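Local structure of carboxymuconolactone decarboxylase family protein (Thermotoga maritima, 1VKE) at residues D54-T57 against K58-G62; I75-H78 against L79-V83; A87-E90 against E91-A95; V115-L118 against E119-R122. The protein is an all-helical member of the AhpD-like carboxymuconolactone decarboxylase family, possibly a peroxiredoxin-type oxidoreductase with a part in the antioxidative response. One frame throughout, in Å; residues are numbered along the deposited sequence. Where two conformers were deposited one is given.

Interaction 1: residues D54-T57 against K58-G62; sequences DVKT and KELMG
Val55 and Glu59, Lys56 and Leu60, Thr57 and Met61 pair one turn apart along the first turns of helix 55-68. CG2 of Thr57 lies 3.8 Å from CE of Met61, the two chains running side by side, and CG of Lys56 keeps company with CD1 of Leu60 at 4.0 Å in the same manner. In the conformer modelled here, one of two for this residue, Val55 sends its CG2 branch, trans to the backbone N, to CG of Glu59 at 4.0 Å. Underneath, the backbone takes up the i to i+4 pattern at once: Lys58 N donates to Asp54 O, and Glu59 N to Val55 O at 2.8 Å.

What starts the helix is Asp54, its N-cap. One carboxylate oxygen, Asp54 OD1, takes two bonds from the same residue: Thr57 N at 2.9 Å, nearly in line with the C-O bond, and Thr57 OG1 at 2.6 Å, from the other face of the carboxylate plane and 36° out of it. The pair of bonds fixes the rotation of both side chains and occupies an amide of the first turn.

Farther out, Lys58 NZ donates to Arg49 O of its own chain and forms a salt bridge with Glu94 of the second subunit. Glu59, bent at chi2 (-72°), turns its carboxylate toward His78 of helix 72-84. The turn thus rests on that helix on one flank, while Leu60 packs on Met61 of the second subunit and Met61 on its Leu60.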
ATOM      1  N   ASP E  54      16.112   9.038  21.092  1.00 10.97           N
ATOM      2  CA  ASP E  54      17.331   9.531  20.496  1.00 11.37           C
ATOM      3  C   ASP E  54      17.349   9.382  18.997  1.00 11.89           C
ATOM      4  O   ASP E  54      16.450   8.751  18.402  1.00 11.94           O
ATOM      5  CB  ASP E  54      18.590   8.949  21.140  1.00 12.99           C
ATOM      6  CG  ASP E  54      18.839   7.482  20.865  1.00 21.86           C
ATOM      7  OD1 ASP E  54      18.199   6.824  20.031  1.00 16.64           O
ATOM      8  OD2 ASP E  54      19.764   6.901  21.486  1.00 24.59           O
ATOM      9  N   VAL E  55      18.312  10.039  18.364  1.00 12.98           N
ATOM     10  CA  VAL E  55      18.299  10.079  16.922  1.00 11.20           C
ATOM     11  C   VAL E  55      18.479   8.685  16.303  1.00 11.75           C
ATOM     12  O   VAL E  55      17.787   8.323  15.308  1.00 11.49           O
ATOM     13  CB  VAL E  55      19.268  11.115  16.353  0.65 13.98           C
ATOM     14  CG1 VAL E  55      20.675  10.801  16.752  0.65 15.87           C
ATOM     15  CG2 VAL E  55      19.111  11.234  14.858  0.65 14.33           C
ATOM     16  N   LYS E  56      19.352   7.859  16.881  1.00 12.90           N
ATOM     17  CA  LYS E  56      19.522   6.519  16.310  1.00 12.97           C
ATOM     18  C   LYS E  56      18.200   5.752  16.302  1.00 12.78           C
ATOM     19  O   LYS E  56      17.800   5.135  15.278  1.00 11.11           O
ATOM     20  CB  LYS E  56      20.581   5.725  17.070  1.00 12.50           C
ATOM     21  CG  LYS E  56      20.847   4.378  16.446  1.00 14.41           C
ATOM     22  CD  LYS E  56      22.065   3.698  17.043  1.00 22.80           C
ATOM     23  CE  LYS E  56      21.839   3.196  18.406  1.00 28.98           C
ATOM     24  NZ  LYS E  56      23.050   2.431  18.826  1.00 25.43           N
ATOM     25  N   THR E  57      17.473   5.855  17.402  1.00 11.95           N
ATOM     26  CA  THR E  57      16.188   5.196  17.548  1.00 13.40           C
ATOM     27  C   THR E  57      15.202   5.706  16.516  1.00 11.65           C
ATOM     28  O   THR E  57      14.490   4.907  15.876  1.00 11.18           O
ATOM     29  CB  THR E  57      15.650   5.430  18.942  1.00 14.61           C
ATOM     30  OG1 THR E  57      16.515   4.792  19.915  1.00 15.19           O
ATOM     31  CG2 THR E  57      14.294   4.756  19.113  1.00 14.98           C
ATOM     32  N   LYS E  58      15.114   7.035  16.385  1.00 10.49           N
ATOM     33  CA  LYS E  58      14.145   7.616  15.427  1.00  9.49           C
ATOM     34  C   LYS E  58      14.482   7.236  13.977  1.00  7.73           C
ATOM     35  O   LYS E  58      13.576   6.918  13.165  1.00  9.57           O
ATOM     36  CB  LYS E  58      14.019   9.129  15.611  1.00  9.57           C
ATOM     37  CG  LYS E  58      13.387   9.548  16.911  1.00  8.46           C
ATOM     38  CD  LYS E  58      13.084  11.024  16.933  1.00  9.44           C
ATOM     39  CE  LYS E  58      12.465  11.465  18.247  1.00  9.96           C
ATOM     40  NZ  LYS E  58      11.840  12.828  18.250  1.00 10.25           N
ATOM     41  N   GLU E  59      15.768   7.233  13.646  1.00  7.86           N
ATOM     42  CA  GLU E  59      16.172   6.832  12.279  1.00  8.66           C
ATOM     43  C   GLU E  59      15.912   5.344  11.995  1.00 10.91           C
ATOM     44  O   GLU E  59      15.513   4.988  10.888  1.00 11.39           O
ATOM     45  CB  GLU E  59      17.606   7.250  12.004  1.00 10.77           C
ATOM     46  CG  GLU E  59      17.779   8.768  11.980  1.00 11.06           C
ATOM     47  CD  GLU E  59      17.174   9.477  10.754  1.00 14.88           C
ATOM     48  OE1 GLU E  59      16.741   8.784   9.817  1.00 14.20           O
ATOM     49  OE2 GLU E  59      17.187  10.742  10.717  1.00 15.52           O
ATOM     50  N   LEU E  60      16.084   4.492  12.997  1.00  8.95           N
ATOM     51  CA  LEU E  60      15.700   3.093  12.889  1.00 11.76           C
ATOM     52  C   LEU E  60      14.183   2.945  12.703  1.00 10.88           C
ATOM     53  O   LEU E  60      13.716   2.120  11.929  1.00 10.66           O
ATOM     54  CB  LEU E  60      16.179   2.292  14.086  1.00 10.27           C
ATOM     55  CG  LEU E  60      17.684   2.020  14.078  1.00 10.83           C
ATOM     56  CD1 LEU E  60      18.062   1.618  15.512  1.00 13.42           C
ATOM     57  CD2 LEU E  60      18.078   0.934  13.082  1.00 14.50           C
ATOM     58  N   MET E  61      13.386   3.760  13.376  1.00 10.66           N
ATOM     59  CA  MET E  61      11.936   3.779  13.111  1.00 11.27           C
ATOM     60  C   MET E  61      11.594   4.234  11.709  1.00 12.53           C
ATOM     61  O   MET E  61      10.713   3.653  11.073  1.00 11.58           O
ATOM     62  CB  MET E  61      11.213   4.659  14.145  1.00 12.49           C
ATOM     63  CG  MET E  61      11.297   4.107  15.545  1.00 15.85           C
ATOM     64  SD  MET E  61      10.673   5.322  16.752  1.00 16.41           S
ATOM     65  CE  MET E  61      10.684   4.240  18.165  1.00 21.53           C
ATOM     66  N   GLY E  62      12.283   5.262  11.219  1.00 10.51           N
ATOM     67  CA  GLY E  62      12.111   5.694   9.854  1.00 10.58           C
ATOM     68  C   GLY E  62      12.404   4.520   8.894  1.00  9.70           C
ATOM     69  O   GLY E  62      11.740   4.315   7.851  1.00 12.32           O
TER

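Interaction 2: residues I75-H78 against L79-V83; sequences IRYH and LVRCV
His78 O accepts the shortest backbone bond of this turn, from Cys82 N at 2.8 Å. Cys82 SG hangs beside the same oxygen, 3.2 Å from His78 O. One step back, Arg81 N donates to Tyr77 O at 3.1 Å, in the carbonyl plane.

That pair also meets through its side chains. In the conformer given for Arg81, one of two, its CG sits over one face of the Tyr77 ring, 4.1 Å from the centroid and 28° off the normal, a CH-pi contact, and Arg81 CD comes within 3.7 Å of Tyr77 OH. The ring is carried there by a trans chi1 (173°), while Arg81, folded at chi2 and chi3, lays its methylenes along it; ring and guanidinium planes stand 64° apart. The imidazole of His78 is overlain by Tyr77 CD2, near the middle of one face. On another side of the helix, Ile75 CG2 touches Leu79 CD1 at 3.9 Å.

His78 ND1 and Arg81 NE share the carboxylate of Glu59, which would hold both groups in place, and Arg81 NH2 forms a salt bridge with Glu85. His78 NE2 is hydrogen-bonded to an unidentified molecule, probably from the crystallisation liquor, that may mark a pocket. The turn follows soon after the Cys71-Cys74 disulfide, and helix 72-84 lies here among helices 55-68, 15-28 and 108-127, Tyr77 on Phe18 and Ile75 on Ala114.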
ATOM      1  N   ILE E  75      14.185   4.159   2.243  1.00 11.87           N
ATOM      2  CA  ILE E  75      15.028   3.151   2.900  1.00 10.83           C
ATOM      3  C   ILE E  75      16.501   3.585   2.863  1.00 11.51           C
ATOM      4  O   ILE E  75      17.246   3.560   3.878  1.00 10.60           O
ATOM      5  CB  ILE E  75      14.885   1.763   2.206  1.00 10.29           C
ATOM      6  CG1 ILE E  75      13.491   1.204   2.494  1.00 12.60           C
ATOM      7  CG2 ILE E  75      15.994   0.781   2.723  1.00 13.24           C
ATOM      8  CD1 ILE E  75      13.145  -0.012   1.697  1.00 12.19           C
ATOM      9  N   ARG E  76      16.943   3.972   1.669  1.00 11.55           N
ATOM     10  CA  ARG E  76      18.330   4.446   1.490  1.00 12.05           C
ATOM     11  C   ARG E  76      18.687   5.635   2.399  1.00 10.04           C
ATOM     12  O   ARG E  76      19.725   5.642   3.060  1.00 12.08           O
ATOM     13  CB  ARG E  76      18.607   4.808   0.039  1.00 14.58           C
ATOM     14  CG  ARG E  76      18.757   3.640  -0.895  1.00 17.61           C
ATOM     15  CD  ARG E  76      18.879   4.097  -2.395  1.00 22.36           C
ATOM     16  NE  ARG E  76      18.629   2.989  -3.325  1.00 41.03           N
ATOM     17  CZ  ARG E  76      17.629   2.915  -4.231  1.00 42.95           C
ATOM     18  NH1 ARG E  76      16.722   3.883  -4.367  1.00 40.42           N
ATOM     19  NH2 ARG E  76      17.539   1.842  -5.017  1.00 44.04           N
ATOM     20  N   TYR E  77      17.796   6.624   2.452  1.00 10.16           N
ATOM     21  CA  TYR E  77      17.985   7.804   3.246  1.00 12.43           C
ATOM     22  C   TYR E  77      18.161   7.391   4.708  1.00 10.42           C
ATOM     23  O   TYR E  77      19.111   7.778   5.386  1.00 11.52           O
ATOM     24  CB  TYR E  77      16.771   8.789   3.146  1.00 11.64           C
ATOM     25  CG  TYR E  77      16.942   9.929   4.117  1.00 11.08           C
ATOM     26  CD1 TYR E  77      17.701  11.036   3.798  1.00 15.83           C
ATOM     27  CD2 TYR E  77      16.299   9.912   5.360  1.00 14.45           C
ATOM     28  CE1 TYR E  77      17.914  12.064   4.744  1.00 15.69           C
ATOM     29  CE2 TYR E  77      16.513  10.933   6.293  1.00 18.85           C
ATOM     30  CZ  TYR E  77      17.304  11.998   5.962  1.00 17.00           C
ATOM     31  OH  TYR E  77      17.509  13.038   6.850  1.00 18.29           O
ATOM     32  N   HIS E  78      17.229   6.595   5.233  1.00 11.89           N
ATOM     33  CA  HIS E  78      17.349   6.221   6.672  1.00 11.57           C
ATOM     34  C   HIS E  78      18.531   5.305   6.970  1.00 12.82           C
ATOM     35  O   HIS E  78      19.082   5.350   8.077  1.00 14.50           O
ATOM     36  CB  HIS E  78      16.031   5.660   7.165  1.00 14.65           C
ATOM     37  CG  HIS E  78      14.976   6.700   7.223  1.00 10.94           C
ATOM     38  ND1 HIS E  78      14.994   7.746   8.131  1.00 13.88           N
ATOM     39  CD2 HIS E  78      13.865   6.877   6.471  1.00 14.97           C
ATOM     40  CE1 HIS E  78      13.953   8.525   7.901  1.00 14.58           C
ATOM     41  NE2 HIS E  78      13.231   8.001   6.922  1.00 15.84           N
ATOM     42  N   LEU E  79      18.934   4.476   6.017  1.00 11.70           N
ATOM     43  CA  LEU E  79      20.143   3.674   6.206  1.00 12.09           C
ATOM     44  C   LEU E  79      21.332   4.587   6.353  1.00 11.54           C
ATOM     45  O   LEU E  79      22.202   4.375   7.214  1.00 11.51           O
ATOM     46  CB  LEU E  79      20.409   2.709   5.029  1.00 13.78           C
ATOM     47  CG  LEU E  79      19.648   1.386   5.068  1.00 15.98           C
ATOM     48  CD1 LEU E  79      19.806   0.615   3.743  1.00 18.12           C
ATOM     49  CD2 LEU E  79      20.078   0.514   6.268  1.00 16.79           C
ATOM     50  N   VAL E  80      21.451   5.595   5.491  1.00 12.58           N
ATOM     51  CA  VAL E  80      22.591   6.536   5.660  1.00 11.75           C
ATOM     52  C   VAL E  80      22.594   7.122   7.082  1.00 11.29           C
ATOM     53  O   VAL E  80      23.623   7.169   7.762  1.00 11.89           O
ATOM     54  CB  VAL E  80      22.574   7.665   4.594  1.00 12.67           C
ATOM     55  CG1 VAL E  80      23.629   8.694   4.840  1.00 14.97           C
ATOM     56  CG2 VAL E  80      22.724   7.062   3.220  1.00 12.65           C
ATOM     57  N   ARG E  81      21.425   7.608   7.514  1.00 10.42           N
ATOM     58  CA  ARG E  81      21.352   8.281   8.809  1.00 10.88           C
ATOM     59  C   ARG E  81      21.653   7.289   9.928  1.00 10.30           C
ATOM     60  O   ARG E  81      22.341   7.635  10.913  1.00 10.87           O
ATOM     61  CB  ARG E  81      19.938   8.815   9.007  0.50 11.73           C
ATOM     62  CG  ARG E  81      19.576   9.953   8.102  0.50 12.19           C
ATOM     63  CD  ARG E  81      20.288  11.240   8.466  0.50  9.31           C
ATOM     64  NE  ARG E  81      19.973  11.599   9.864  0.50 11.70           N
ATOM     65  CZ  ARG E  81      20.855  11.673  10.866  0.50 14.93           C
ATOM     66  NH1 ARG E  81      22.148  11.481  10.659  0.50 14.76           N
ATOM     67  NH2 ARG E  81      20.428  11.986  12.081  0.50 15.38           N
ATOM     68  N   CYS E  82      21.146   6.049   9.819  1.00 11.02           N
ATOM     69  CA  CYS E  82      21.439   5.025  10.857  1.00 10.83           C
ATOM     70  C   CYS E  82      22.960   4.777  10.963  1.00 11.05           C
ATOM     71  O   CYS E  82      23.541   4.708  12.051  1.00 12.10           O
ATOM     72  CB  CYS E  82      20.765   3.708  10.550  1.00 12.31           C
ATOM     73  SG  CYS E  82      18.943   3.750  10.830  1.00 14.05           S
ATOM     74  N   VAL E  83      23.588   4.617   9.826  1.00 12.23           N
ATOM     75  CA  VAL E  83      25.061   4.438   9.811  1.00 10.94           C
ATOM     76  C   VAL E  83      25.793   5.639  10.412  1.00 12.07           C
ATOM     77  O   VAL E  83      26.691   5.498  11.287  1.00 11.53           O
ATOM     78  CB  VAL E  83      25.555   4.144   8.364  1.00 11.39           C
ATOM     79  CG1 VAL E  83      27.068   4.227   8.228  1.00 16.18           C
ATOM     80  CG2 VAL E  83      25.043   2.768   7.928  1.00 13.64           C
TER

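Interaction 3: residues A87-E90 against E91-A95; sequences ASDE and EIFEA
Ser88 and Glu91 form a capping box at the start of helix 89-103. Two reciprocal bonds make it: Glu91 N donates to Ser88 OG at 3.0 Å, and Ser88 N donates to Glu91 OE1 at 2.9 Å, meeting that oxygen on its anti side, 17° out of the carboxylate plane. Ser88 can serve because its OG sits between the backbone N and the carbonyl carbon (chi1 70°), turned over the first turn, while Glu91 stretches its chain back beyond CG to reach the N-H. The box therefore occupies one amide before the helix and one within its first turn. Other hydrogen bonds are of the main chain: Ile92 N to Ser88 O, Phe93 N to Asp89 O and Glu94 N to Glu90 O.

Charged groups come next. Glu91 OE2 forms a salt bridge with Lys56, tying the helix start to helix 55-68. Carboxylates of Glu90 and Glu94 approach obliquely, their planes 67° apart and OE2 of Glu90 3.6 Å from OE2 of Glu94; like charges this close should repel. Glu94 is also gripped by the second subunit, where it accepts from the backbone N of Lys52 and Leu53.

Of the apolar contacts, Ala87 CB lies 4.1 Å from Ile92 CG1, and the Ile92 side chain also packs on Leu63 of helix 55-68 and Leu79 of helix 72-84. Phe93 lays its ring beside Asp89: CE2 of Phe93 is 3.8 Å from Asp89 CB, and Asp89 O stands over one ring face, 3.1 Å above the plane and displaced toward the rim.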
ATOM      1  N   ALA E  87      24.676   3.193  14.259  1.00 11.69           N
ATOM      2  CA  ALA E  87      23.972   1.918  14.350  1.00 10.77           C
ATOM      3  C   ALA E  87      24.842   0.794  13.817  1.00 10.88           C
ATOM      4  O   ALA E  87      25.540   0.994  12.826  1.00 12.86           O
ATOM      5  CB  ALA E  87      22.658   1.946  13.599  1.00 14.25           C
ATOM      6  N   SER E  88      24.780  -0.366  14.464  1.00 11.90           N
ATOM      7  CA  SER E  88      25.493  -1.574  13.988  1.00 11.67           C
ATOM      8  C   SER E  88      24.675  -2.334  12.976  1.00 12.21           C
ATOM      9  O   SER E  88      23.449  -2.195  12.919  1.00 10.61           O
ATOM     10  CB  SER E  88      25.802  -2.500  15.155  1.00 12.52           C
ATOM     11  OG  SER E  88      24.615  -3.093  15.663  1.00 12.23           O
ATOM     12  N   ASP E  89      25.332  -3.180  12.172  1.00 12.17           N
ATOM     13  CA  ASP E  89      24.589  -4.060  11.241  1.00  9.90           C
ATOM     14  C   ASP E  89      23.587  -4.935  11.987  1.00 11.18           C
ATOM     15  O   ASP E  89      22.461  -5.093  11.484  1.00 10.59           O
ATOM     16  CB  ASP E  89      25.503  -4.956  10.401  1.00 11.52           C
ATOM     17  CG  ASP E  89      26.264  -4.181   9.317  1.00 19.31           C
ATOM     18  OD1 ASP E  89      26.029  -2.959   9.146  1.00 15.05           O
ATOM     19  OD2 ASP E  89      27.095  -4.734   8.550  1.00 22.70           O
ATOM     20  N   GLU E  90      23.977  -5.437  13.166  1.00 12.94           N
ATOM     21  CA  GLU E  90      23.056  -6.227  13.980  1.00 13.51           C
ATOM     22  C   GLU E  90      21.761  -5.454  14.357  1.00 12.08           C
ATOM     23  O   GLU E  90      20.655  -5.996  14.281  1.00 14.43           O
ATOM     24  CB  GLU E  90      23.738  -6.785  15.231  1.00 15.18           C
ATOM     25  CG  GLU E  90      22.861  -7.808  15.940  1.00 26.50           C
ATOM     26  CD  GLU E  90      23.634  -8.693  16.931  1.00 43.69           C
ATOM     27  OE1 GLU E  90      24.887  -8.578  17.017  1.00 44.66           O
ATOM     28  OE2 GLU E  90      22.973  -9.504  17.638  1.00 48.65           O
ATOM     29  N   GLU E  91      21.921  -4.197  14.783  1.00 11.49           N
ATOM     30  CA  GLU E  91      20.776  -3.371  15.143  1.00 12.27           C
ATOM     31  C   GLU E  91      19.902  -3.144  13.919  1.00 12.25           C
ATOM     32  O   GLU E  91      18.677  -3.325  13.964  1.00 11.75           O
ATOM     33  CB  GLU E  91      21.235  -2.009  15.707  1.00 12.25           C
ATOM     34  CG  GLU E  91      21.855  -2.089  17.104  1.00 13.61           C
ATOM     35  CD  GLU E  91      22.442  -0.765  17.579  1.00 17.90           C
ATOM     36  OE1 GLU E  91      23.147  -0.083  16.790  1.00 13.03           O
ATOM     37  OE2 GLU E  91      22.255  -0.432  18.764  1.00 24.42           O
ATOM     38  N   ILE E  92      20.530  -2.792  12.803  1.00 10.58           N
ATOM     39  CA  ILE E  92      19.789  -2.609  11.545  1.00  9.50           C
ATOM     40  C   ILE E  92      19.052  -3.882  11.115  1.00 10.39           C
ATOM     41  O   ILE E  92      17.872  -3.806  10.755  1.00 10.71           O
ATOM     42  CB  ILE E  92      20.745  -2.103  10.433  1.00 10.63           C
ATOM     43  CG1 ILE E  92      21.191  -0.686  10.784  1.00 11.32           C
ATOM     44  CG2 ILE E  92      20.072  -2.158   9.067  1.00 13.80           C
ATOM     45  CD1 ILE E  92      22.399  -0.193   9.950  1.00 11.50           C
ATOM     46  N   PHE E  93      19.704  -5.038  11.210  1.00 10.89           N
ATOM     47  CA  PHE E  93      19.044  -6.294  10.811  1.00 11.38           C
ATOM     48  C   PHE E  93      17.894  -6.661  11.739  1.00 11.76           C
ATOM     49  O   PHE E  93      16.868  -7.131  11.264  1.00 12.19           O
ATOM     50  CB  PHE E  93      20.021  -7.464  10.697  1.00 14.11           C
ATOM     51  CG  PHE E  93      21.126  -7.286   9.681  1.00 17.20           C
ATOM     52  CD1 PHE E  93      20.955  -6.587   8.522  1.00 24.13           C
ATOM     53  CD2 PHE E  93      22.354  -7.887   9.908  1.00 32.40           C
ATOM     54  CE1 PHE E  93      22.008  -6.454   7.610  1.00 23.12           C
ATOM     55  CE2 PHE E  93      23.400  -7.764   8.990  1.00 33.57           C
ATOM     56  CZ  PHE E  93      23.210  -7.045   7.839  1.00 29.43           C
ATOM     57  N   GLU E  94      18.011  -6.366  13.030  1.00 12.99           N
ATOM     58  CA  GLU E  94      16.893  -6.639  13.963  1.00 11.75           C
ATOM     59  C   GLU E  94      15.689  -5.791  13.642  1.00 13.86           C
ATOM     60  O   GLU E  94      14.546  -6.260  13.722  1.00 13.71           O
ATOM     61  CB  GLU E  94      17.310  -6.441  15.421  1.00 10.99           C
ATOM     62  CG  GLU E  94      18.267  -7.517  15.928  1.00 13.26           C
ATOM     63  CD  GLU E  94      18.655  -7.381  17.396  1.00 16.39           C
ATOM     64  OE1 GLU E  94      17.898  -6.758  18.168  1.00 16.06           O
ATOM     65  OE2 GLU E  94      19.747  -7.900  17.765  1.00 15.45           O
ATOM     66  N   ALA E  95      15.930  -4.547  13.230  1.00 12.13           N
ATOM     67  CA  ALA E  95      14.846  -3.689  12.755  1.00 12.56           C
ATOM     68  C   ALA E  95      14.256  -4.158  11.444  1.00 11.53           C
ATOM     69  O   ALA E  95      13.028  -4.167  11.275  1.00 11.40           O
ATOM     70  CB  ALA E  95      15.351  -2.265  12.621  1.00 12.40           C
TER

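Interaction 4: residues V115-L118 against E119-R122; sequences VGFL and EELR
The Phe117 ring has Leu121 on one face: Leu121 CG sits 4.1 Å above the ring plane, offset toward the rim, and Leu121 CD1 approaches Phe117 CE2 to 3.8 Å. Both methyls take part, since Leu121 CD2 lies near Phe117 CZ. The carboxylate of Glu120 comes up obliquely, its plane 78° from the ring and OE1 of Glu120 3.8 Å from Phe117 CD1. A trans chi1 (-169°) puts CG of Phe117 opposite the backbone N, and the ring projects outward from the helix, where Leu121 meets one face. At the other flat group, the guanidinium of Arg122, CD1 of Leu118 arrives obliquely, 4.0 Å from Arg122 NE, with the two chains side by side and pointing the same way.

Val115 and Glu119 make a lighter pair, with CG1 of Val115 3.8 Å from Glu119 OE2. Beneath all of these run four i to i+4 backbone bonds, from Glu119 N to Val115 O at 2.9 Å through to Arg122 N to Leu118 O, also 2.9 Å.

This is the middle of helix 108-127. Phe117 packs on Arg76 and Val80 of helix 72-84 and, together with Leu121, on Tyr15, while Leu118 reaches Ile92 and Phe93 of helix 89-103.

Glu120 OE1 accepts from Glu14 N. Arg122 NE forms a salt bridge with Asp89, its NH1 another with Glu125, and its NH2 donates to Ala87 O. All three guanidinium nitrogens thus have partners, two of them carboxylates, which would hold the direction of the group and probably keep it charged.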
ATOM      1  N   VAL E 115      20.132  -4.323   1.978  1.00 11.60           N
ATOM      2  CA  VAL E 115      21.358  -4.987   2.429  1.00 12.18           C
ATOM      3  C   VAL E 115      22.507  -4.642   1.506  1.00 15.19           C
ATOM      4  O   VAL E 115      23.620  -4.348   1.978  1.00 15.89           O
ATOM      5  CB  VAL E 115      21.146  -6.505   2.594  1.00 13.15           C
ATOM      6  CG1 VAL E 115      22.494  -7.211   2.776  1.00 23.08           C
ATOM      7  CG2 VAL E 115      20.276  -6.727   3.838  1.00 18.86           C
ATOM      8  N   GLY E 116      22.234  -4.579   0.224  1.00 15.55           N
ATOM      9  CA  GLY E 116      23.222  -4.174  -0.773  1.00 17.77           C
ATOM     10  C   GLY E 116      23.751  -2.765  -0.574  1.00 17.99           C
ATOM     11  O   GLY E 116      24.969  -2.506  -0.634  1.00 17.19           O
ATOM     12  N   PHE E 117      22.835  -1.858  -0.274  1.00 14.21           N
ATOM     13  CA  PHE E 117      23.182  -0.494  -0.019  1.00 13.11           C
ATOM     14  C   PHE E 117      23.970  -0.358   1.265  1.00 13.04           C
ATOM     15  O   PHE E 117      24.965   0.359   1.308  1.00 13.85           O
ATOM     16  CB  PHE E 117      21.938   0.359   0.041  1.00 15.97           C
ATOM     17  CG  PHE E 117      22.221   1.813   0.036  1.00 15.83           C
ATOM     18  CD1 PHE E 117      22.853   2.408  -1.048  1.00 25.14           C
ATOM     19  CD2 PHE E 117      21.900   2.592   1.117  1.00 17.03           C
ATOM     20  CE1 PHE E 117      23.139   3.772  -1.049  1.00 28.91           C
ATOM     21  CE2 PHE E 117      22.165   3.963   1.118  1.00 22.40           C
ATOM     22  CZ  PHE E 117      22.780   4.551   0.039  1.00 23.74           C
ATOM     23  N   LEU E 118      23.557  -1.068   2.306  1.00 11.94           N
ATOM     24  CA  LEU E 118      24.306  -1.056   3.568  1.00 11.56           C
ATOM     25  C   LEU E 118      25.744  -1.534   3.326  1.00 12.52           C
ATOM     26  O   LEU E 118      26.710  -0.952   3.852  1.00 12.43           O
ATOM     27  CB  LEU E 118      23.616  -1.922   4.591  1.00 12.33           C
ATOM     28  CG  LEU E 118      24.277  -2.060   5.961  1.00 11.96           C
ATOM     29  CD1 LEU E 118      24.426  -0.714   6.624  1.00 14.99           C
ATOM     30  CD2 LEU E 118      23.498  -3.013   6.838  1.00 16.76           C
ATOM     31  N   GLU E 119      25.896  -2.558   2.496  1.00 10.34           N
ATOM     32  CA  GLU E 119      27.260  -3.059   2.174  1.00 11.10           C
ATOM     33  C   GLU E 119      28.085  -1.983   1.509  1.00 12.22           C
ATOM     34  O   GLU E 119      29.304  -1.837   1.826  1.00 12.87           O
ATOM     35  CB  GLU E 119      27.178  -4.338   1.367  1.00 13.19           C
ATOM     36  CG  GLU E 119      26.811  -5.466   2.309  1.00 17.57           C
ATOM     37  CD  GLU E 119      26.521  -6.793   1.633  1.00 29.17           C
ATOM     38  OE1 GLU E 119      26.597  -6.867   0.391  1.00 33.95           O
ATOM     39  OE2 GLU E 119      26.209  -7.760   2.379  1.00 27.72           O
ATOM     40  N   GLU E 120      27.470  -1.220   0.607  1.00 13.30           N
ATOM     41  CA  GLU E 120      28.159  -0.100  -0.039  1.00 13.35           C
ATOM     42  C   GLU E 120      28.613   0.952   0.982  1.00 12.25           C
ATOM     43  O   GLU E 120      29.762   1.436   0.924  1.00 13.84           O
ATOM     44  CB  GLU E 120      27.248   0.551  -1.086  1.00 14.60           C
ATOM     45  CG  GLU E 120      27.927   1.616  -1.926  1.00 26.59           C
ATOM     46  CD  GLU E 120      26.972   2.257  -2.944  1.00 29.83           C
ATOM     47  OE1 GLU E 120      25.903   1.634  -3.251  1.00 39.00           O
ATOM     48  OE2 GLU E 120      27.298   3.377  -3.420  1.00 44.03           O
ATOM     49  N   LEU E 121      27.737   1.284   1.936  1.00 11.27           N
ATOM     50  CA  LEU E 121      28.087   2.246   2.985  1.00  9.08           C
ATOM     51  C   LEU E 121      29.242   1.722   3.864  1.00  9.87           C
ATOM     52  O   LEU E 121      30.132   2.475   4.224  1.00 10.64           O
ATOM     53  CB  LEU E 121      26.880   2.545   3.881  1.00 11.84           C
ATOM     54  CG  LEU E 121      25.698   3.191   3.143  1.00 12.94           C
ATOM     55  CD1 LEU E 121      24.510   3.333   4.066  1.00 12.10           C
ATOM     56  CD2 LEU E 121      26.088   4.523   2.555  1.00 13.84           C
ATOM     57  N   ARG E 122      29.193   0.450   4.224  1.00 10.61           N
ATOM     58  CA  ARG E 122      30.276  -0.158   5.049  1.00  8.27           C
ATOM     59  C   ARG E 122      31.612  -0.156   4.307  1.00  8.45           C
ATOM     60  O   ARG E 122      32.663   0.041   4.924  1.00  9.08           O
ATOM     61  CB  ARG E 122      29.920  -1.560   5.538  1.00 10.06           C
ATOM     62  CG  ARG E 122      28.747  -1.597   6.555  1.00 11.27           C
ATOM     63  CD  ARG E 122      28.927  -0.703   7.757  1.00 13.44           C
ATOM     64  NE  ARG E 122      27.819  -0.879   8.694  1.00  9.36           N
ATOM     65  CZ  ARG E 122      27.515  -0.047   9.681  1.00 15.09           C
ATOM     66  NH1 ARG E 122      28.233   1.032   9.902  1.00 12.62           N
ATOM     67  NH2 ARG E 122      26.466  -0.327  10.443  1.00 12.01           N
TER

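In the fold
The four contacts follow one another along the chain without overlap, each a little over two turns of one helix or its start: 55-68, 72-84, 89-103 and 108-127. Interaction 2 lies nearest the middle of the chain, its centre about 10 Å from those of interactions 1 and 4 and about 11 Å from that of interaction 3, and it touches all three. Interactions 1 and 4 do not meet; their centres are about 18 Å apart. Interaction 3, touching both, bridges them through Lys56-Glu91 and Asp89-Arg122. Interactions 1 and 3 also reach the second subunit, so two helix starts serve both the all-helical fold and the six-chain assembly.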